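Local coordinates for acetyltransferase, GNAT family (Streptococcus agalactiae 2603V/R, PDB 2Q7B), which probably acts as an N-acetyltransferase of the GNAT family, transferring an acetyl group to the amino group of an unidentified acceptor, at residues K81-L89 against L114-F122. Numbering follows the deposited sequence.
Sequences KVVGSIALL and LGRKLFERF
The helix-on-sheet layer of the GNAT fold brings I86 and L88 of strand 81-89 against L118 and F122 of helix 114-122; the axes of the two segments run in the same general direction, 28° apart, and approach to 8.5 Å. I86 points at the helix: with CG1 anti to the backbone N (chi1 -160°) and the chain extended beyond it, CD1 comes to F122 CB, 3.9 Å away, while I86 CG2 lies 4.1 Å from L118 CD2, the two side chains alongside but heading opposite ways. L88 lies across the F122 ring, its CB 3.4 Å from F122 CE2 and its CD1 over one face in a CH-pi contact, 4.0 Å from the centroid; A87 O is at the ring edge. As in other GNAT proteins, a helix follows the central strand, here 95-103, after a loop; that strand, next to 81-89 in the sheet, supplies T103 beside L118 and L98 beside F122. Toward the start of the helix much of the contact is with the strand backbone: L118 CD1 packs 3.7 Å from S85 N, and L114 CD2 lies 4.1 Å from G84 CA. V83, in a classic beta bulge with G84 opposite A76, touches the same L114 methyl through CG2, roughly perpendicular to it.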
loop_
_atom_site.group_PDB
_atom_site.type_symbol
_atom_site.label_atom_id
_atom_site.label_comp_id
_atom_site.label_asym_id
_atom_site.label_seq_id
_atom_site.Cartn_x
_atom_site.Cartn_y
_atom_site.Cartn_z
ATOM N N LYS A 81 8.375 2.072 -14.383
ATOM C CA LYS A 81 7.472 1.338 -13.507
ATOM C C LYS A 81 8.313 0.400 -12.623
ATOM O O LYS A 81 9.238 -0.264 -13.090
ATOM C CB LYS A 81 6.386 0.599 -14.307
ATOM C CG LYS A 81 5.532 1.566 -15.166
ATOM C CD LYS A 81 4.205 0.975 -15.666
ATOM N N VAL A 82 8.007 0.388 -11.332
ATOM C CA VAL A 82 8.746 -0.411 -10.352
ATOM C C VAL A 82 8.455 -1.895 -10.593
ATOM O O VAL A 82 7.309 -2.316 -10.577
ATOM C CB VAL A 82 8.373 -0.053 -8.907
ATOM C CG1 VAL A 82 9.047 -1.003 -7.914
ATOM C CG2 VAL A 82 8.738 1.391 -8.581
ATOM N N VAL A 83 9.512 -2.655 -10.837
ATOM C CA VAL A 83 9.415 -4.089 -11.079
ATOM C C VAL A 83 10.312 -4.935 -10.158
ATOM O O VAL A 83 10.238 -6.165 -10.184
ATOM C CB VAL A 83 9.638 -4.441 -12.568
ATOM C CG1 VAL A 83 8.522 -3.849 -13.417
ATOM C CG2 VAL A 83 11.004 -3.990 -13.076
ATOM N N GLY A 84 11.094 -4.282 -9.301
ATOM C CA GLY A 84 11.945 -4.962 -8.354
ATOM C C GLY A 84 12.364 -4.008 -7.263
ATOM O O GLY A 84 12.273 -2.778 -7.432
ATOM N N SER A 85 12.785 -4.571 -6.134
ATOM C CA SER A 85 13.262 -3.780 -5.016
ATOM C C SER A 85 14.256 -4.569 -4.184
ATOM O O SER A 85 14.261 -5.804 -4.201
ATOM C CB SER A 85 12.079 -3.321 -4.131
ATOM O OG SER A 85 11.431 -4.390 -3.454
ATOM N N ILE A 86 15.126 -3.846 -3.480
ATOM C CA ILE A 86 15.993 -4.431 -2.471
ATOM C C ILE A 86 16.387 -3.308 -1.490
ATOM O O ILE A 86 16.441 -2.152 -1.864
ATOM C CB ILE A 86 17.220 -5.144 -3.057
ATOM C CG1 ILE A 86 17.799 -6.126 -2.028
ATOM C CG2 ILE A 86 18.273 -4.149 -3.533
ATOM C CD1 ILE A 86 18.847 -7.076 -2.617
ATOM N N ALA A 87 16.647 -3.664 -0.237
ATOM C CA ALA A 87 16.990 -2.685 0.782
ATOM C C ALA A 87 18.069 -3.220 1.677
ATOM O O ALA A 87 18.183 -4.433 1.878
ATOM C CB ALA A 87 15.763 -2.362 1.632
ATOM N N LEU A 88 18.857 -2.299 2.204
ATOM C CA LEU A 88 19.886 -2.598 3.173
ATOM C C LEU A 88 19.552 -1.815 4.427
ATOM O O LEU A 88 19.345 -0.602 4.364
ATOM C CB LEU A 88 21.286 -2.223 2.648
ATOM C CG LEU A 88 22.475 -2.524 3.565
ATOM C CD1 LEU A 88 23.739 -2.768 2.776
ATOM C CD2 LEU A 88 22.710 -1.437 4.631
ATOM N N LEU A 89 19.501 -2.523 5.562
ATOM C CA LEU A 89 19.270 -1.926 6.877
ATOM C C LEU A 89 20.528 -2.116 7.699
ATOM O O LEU A 89 20.956 -3.237 7.914
ATOM C CB LEU A 89 18.079 -2.605 7.591
ATOM C CG LEU A 89 17.732 -2.104 8.998
ATOM C CD1 LEU A 89 17.194 -0.667 8.960
ATOM C CD2 LEU A 89 16.705 -3.018 9.686
ATOM N N LEU A 114 17.204 -9.999 -12.854
ATOM C CA LEU A 114 16.998 -8.837 -12.009
ATOM C C LEU A 114 17.361 -9.056 -10.549
ATOM O O LEU A 114 17.864 -8.145 -9.899
ATOM C CB LEU A 114 15.558 -8.317 -12.149
ATOM C CG LEU A 114 15.276 -6.967 -11.480
ATOM C CD1 LEU A 114 16.172 -5.892 -12.074
ATOM C CD2 LEU A 114 13.800 -6.622 -11.615
ATOM N N GLY A 115 17.106 -10.247 -10.023
ATOM C CA GLY A 115 17.469 -10.532 -8.628
ATOM C C GLY A 115 18.968 -10.403 -8.420
ATOM O O GLY A 115 19.426 -9.848 -7.421
ATOM N N ARG A 116 19.741 -10.932 -9.365
ATOM C CA ARG A 116 21.195 -10.836 -9.317
ATOM C C ARG A 116 21.649 -9.388 -9.439
ATOM O O ARG A 116 22.553 -8.972 -8.745
ATOM C CB ARG A 116 21.851 -11.620 -10.465
ATOM C CG ARG A 116 21.563 -13.104 -10.468
ATOM N N LYS A 117 21.035 -8.634 -10.348
ATOM C CA LYS A 117 21.401 -7.235 -10.556
ATOM C C LYS A 117 21.090 -6.387 -9.325
ATOM O O LYS A 117 21.837 -5.470 -9.003
ATOM C CB LYS A 117 20.689 -6.675 -11.782
ATOM C CG LYS A 117 21.213 -7.262 -13.072
ATOM C CD LYS A 117 20.371 -6.882 -14.262
ATOM C CE LYS A 117 21.028 -7.359 -15.564
ATOM N NZ LYS A 117 20.045 -7.216 -16.664
ATOM N N LEU A 118 19.982 -6.690 -8.651
ATOM C CA LEU A 118 19.605 -5.986 -7.419
ATOM C C LEU A 118 20.588 -6.358 -6.307
ATOM O O LEU A 118 21.113 -5.491 -5.608
ATOM C CB LEU A 118 18.166 -6.326 -7.009
ATOM C CG LEU A 118 17.072 -5.623 -7.799
ATOM C CD1 LEU A 118 15.746 -6.311 -7.623
ATOM C CD2 LEU A 118 16.984 -4.150 -7.400
ATOM N N PHE A 119 20.833 -7.656 -6.175
ATOM C CA PHE A 119 21.775 -8.181 -5.205
ATOM C C PHE A 119 23.206 -7.616 -5.400
ATOM O O PHE A 119 23.906 -7.346 -4.424
ATOM C CB PHE A 119 21.791 -9.707 -5.251
ATOM C CG PHE A 119 22.673 -10.284 -4.240
ATOM C CD1 PHE A 119 22.266 -10.309 -2.926
ATOM C CD2 PHE A 119 23.958 -10.736 -4.577
ATOM C CE1 PHE A 119 23.111 -10.781 -1.948
ATOM C CE2 PHE A 119 24.817 -11.228 -3.611
ATOM C CZ PHE A 119 24.395 -11.262 -2.293
ATOM N N GLU A 120 23.623 -7.423 -6.651
ATOM C CA GLU A 120 24.911 -6.804 -6.955
ATOM C C GLU A 120 24.979 -5.347 -6.513
ATOM O O GLU A 120 26.013 -4.905 -6.015
ATOM C CB GLU A 120 25.235 -6.893 -8.455
ATOM C CG GLU A 120 25.736 -8.259 -8.891
ATOM C CD GLU A 120 25.782 -8.434 -10.417
ATOM O OE1 GLU A 120 25.524 -7.456 -11.165
ATOM O OE2 GLU A 120 26.061 -9.570 -10.864
ATOM N N ARG A 121 23.896 -4.595 -6.708
ATOM C CA ARG A 121 23.870 -3.193 -6.305
ATOM C C ARG A 121 23.918 -3.069 -4.771
ATOM O O ARG A 121 24.631 -2.197 -4.224
ATOM C CB ARG A 121 22.648 -2.484 -6.885
ATOM C CG ARG A 121 22.525 -1.042 -6.425
ATOM C CD ARG A 121 23.573 -0.155 -7.052
ATOM N NE ARG A 121 23.090 0.249 -8.360
ATOM C CZ ARG A 121 22.508 1.416 -8.649
ATOM N NH1 ARG A 121 22.374 2.405 -7.748
ATOM N NH2 ARG A 121 22.098 1.615 -9.894
ATOM N N PHE A 122 23.137 -3.924 -4.095
ATOM C CA PHE A 122 23.144 -4.039 -2.644
ATOM C C PHE A 122 24.574 -4.216 -2.179
ATOM O O PHE A 122 25.025 -3.556 -1.240
ATOM C CB PHE A 122 22.308 -5.255 -2.218
ATOM C CG PHE A 122 22.333 -5.559 -0.737
ATOM C CD1 PHE A 122 23.347 -6.336 -0.194
ATOM C CD2 PHE A 122 21.336 -5.111 0.096
ATOM C CE1 PHE A 122 23.387 -6.630 1.161
ATOM C CE2 PHE A 122 21.362 -5.415 1.445
ATOM C CZ PHE A 122 22.396 -6.178 1.979
#